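Local coordinates for prolyl endopeptidase (Myxococcus xanthus, PDB 2BKL), which probably cleaves oligopeptides after proline, and less readily after alanine, as a serine peptidase of the prolyl oligopeptidase family, at residues Ala60-Phe63 / Lys64-Tyr68. Residues are numbered along the deposited sequence; the frame is centred on the assembly and turned at random.
Sequences AARF and KELFY
Phe63 and Phe67, one turn apart near the C-terminal end of helix 56-67, form the tightly packed side of this contact. Their side chains lie side by side and point the same way, with CD1 of Phe63 3.7 Å from CZ of Phe67. The ring planes meet at 32°, an oblique pair. Phe63 CB sits over the centre of the Phe67 ring, 4.3 Å from its centroid and 7° off the normal, which is CH-pi geometry. The backbone bond from Phe67 N to Phe63 O, 2.8 Å, joins the same two residues. Ser664 touches both side chains and Pro470 touches Phe63, so helix 56-67, which precedes the first propeller strand (71-78), packs on helices 657-674 and 469-473 of the catalytic domain, as in relatives whose N-terminal segment joins that domain.

The Arg62 flank is looser and nearer solvent: Glu65 is exposed and Arg62 partly so. The Arg62 chain bends at chi2 (54°), which lays the guanidinium over Leu66, whose CD2 is 3.8 Å from Arg62 CZ. At the guanidinium edge, Arg62 NH1 reaches Glu65 OE1 at 3.1 Å, a salt bridge whose hydrogen bond is weak, the carboxylate plane nearly upright to the guanidinium. Arg62 NH2 hydrogen-bonds to Pro409 O. Replacing Arg62 by alanine removes the guanidinium, which would probably leave Pro409 O without this donor, Glu65 without this countercharge and Leu66 less covered. Apolar packing thus holds the Phe63 flank, while opposite charges and a loop carbonyl fix the guanidinium over buried Leu66.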
loop_
_atom_site.group_PDB
_atom_site.type_symbol
_atom_site.label_atom_id
_atom_site.label_comp_id
_atom_site.label_asym_id
_atom_site.label_seq_id
_atom_site.Cartn_x
_atom_site.Cartn_y
_atom_site.Cartn_z
ATOM N N ALA A 60 24.401 -6.301 -8.130
ATOM C CA ALA A 60 23.644 -7.542 -8.279
ATOM C C ALA A 60 24.087 -8.591 -7.268
ATOM O O ALA A 60 23.245 -9.258 -6.679
ATOM C CB ALA A 60 23.750 -8.100 -9.670
ATOM N N ALA A 61 25.394 -8.706 -7.030
ATOM C CA ALA A 61 25.876 -9.720 -6.089
ATOM C C ALA A 61 25.388 -9.359 -4.693
ATOM O O ALA A 61 25.021 -10.228 -3.911
ATOM C CB ALA A 61 27.403 -9.840 -6.107
ATOM N N ARG A 62 25.385 -8.066 -4.376
ATOM C CA ARG A 62 25.033 -7.633 -3.037
ATOM C C ARG A 62 23.524 -7.800 -2.799
ATOM O O ARG A 62 23.099 -8.268 -1.732
ATOM C CB ARG A 62 25.465 -6.176 -2.816
ATOM C CG ARG A 62 25.205 -5.631 -1.409
ATOM C CD ARG A 62 25.788 -6.477 -0.266
ATOM N NE ARG A 62 25.599 -5.824 1.027
ATOM C CZ ARG A 62 25.528 -6.468 2.192
ATOM N NH1 ARG A 62 25.645 -7.788 2.249
ATOM N NH2 ARG A 62 25.342 -5.775 3.310
ATOM N N PHE A 63 22.724 -7.431 -3.794
ATOM C CA PHE A 63 21.271 -7.593 -3.685
ATOM C C PHE A 63 20.891 -9.077 -3.634
ATOM O O PHE A 63 19.926 -9.446 -2.979
ATOM C CB PHE A 63 20.529 -6.869 -4.808
ATOM C CG PHE A 63 20.552 -5.363 -4.703
ATOM C CD1 PHE A 63 20.335 -4.729 -3.497
ATOM C CD2 PHE A 63 20.785 -4.592 -5.818
ATOM C CE1 PHE A 63 20.323 -3.333 -3.409
ATOM C CE2 PHE A 63 20.789 -3.187 -5.731
ATOM C CZ PHE A 63 20.569 -2.579 -4.522
ATOM N N LYS A 64 21.663 -9.948 -4.280
ATOM C CA LYS A 64 21.401 -11.381 -4.160
ATOM C C LYS A 64 21.632 -11.871 -2.718
ATOM O O LYS A 64 20.847 -12.646 -2.181
ATOM C CB LYS A 64 22.246 -12.163 -5.174
ATOM C CG LYS A 64 21.756 -13.572 -5.378
ATOM C CD LYS A 64 22.546 -14.280 -6.468
ATOM C CE LYS A 64 22.271 -15.784 -6.451
ATOM N NZ LYS A 64 22.974 -16.436 -5.316
ATOM N N GLU A 65 22.681 -11.372 -2.073
ATOM C CA GLU A 65 22.994 -11.695 -0.694
ATOM C C GLU A 65 21.907 -11.176 0.263
ATOM O O GLU A 65 21.612 -11.794 1.292
ATOM C CB GLU A 65 24.378 -11.113 -0.369
ATOM C CG GLU A 65 24.894 -11.221 1.043
ATOM C CD GLU A 65 26.362 -10.791 1.164
ATOM O OE1 GLU A 65 26.824 -9.910 0.369
ATOM O OE2 GLU A 65 27.059 -11.328 2.065
ATOM N N LEU A 66 21.285 -10.056 -0.094
ATOM C CA LEU A 66 20.343 -9.381 0.798
ATOM C C LEU A 66 18.895 -9.776 0.586
ATOM O O LEU A 66 18.129 -9.852 1.548
ATOM C CB LEU A 66 20.444 -7.862 0.616
ATOM C CG LEU A 66 21.726 -7.213 1.118
ATOM C CD1 LEU A 66 21.796 -5.785 0.656
ATOM C CD2 LEU A 66 21.825 -7.336 2.638
ATOM N N PHE A 67 18.477 -9.979 -0.659
ATOM C CA PHE A 67 17.039 -10.137 -0.967
ATOM C C PHE A 67 16.520 -11.554 -0.776
ATOM O O PHE A 67 15.313 -11.749 -0.599
ATOM C CB PHE A 67 16.702 -9.693 -2.396
ATOM C CG PHE A 67 16.709 -8.216 -2.620
ATOM C CD1 PHE A 67 17.157 -7.312 -1.663
ATOM C CD2 PHE A 67 16.300 -7.738 -3.838
ATOM C CE1 PHE A 67 17.130 -5.932 -1.928
ATOM C CE2 PHE A 67 16.288 -6.371 -4.122
ATOM C CZ PHE A 67 16.722 -5.473 -3.160
ATOM N N TYR A 68 17.387 -12.559 -0.887
ATOM C CA TYR A 68 16.971 -13.935 -0.582
ATOM C C TYR A 68 17.171 -14.117 0.905
ATOM O O TYR A 68 18.286 -13.994 1.401
ATOM C CB TYR A 68 17.787 -14.944 -1.375
ATOM C CG TYR A 68 17.441 -14.997 -2.850
ATOM C CD1 TYR A 68 16.285 -15.624 -3.293
ATOM C CD2 TYR A 68 18.290 -14.424 -3.816
ATOM C CE1 TYR A 68 15.974 -15.686 -4.656
ATOM C CE2 TYR A 68 17.996 -14.463 -5.155
ATOM C CZ TYR A 68 16.835 -15.077 -5.603
ATOM O OH TYR A 68 16.543 -15.089 -6.967
#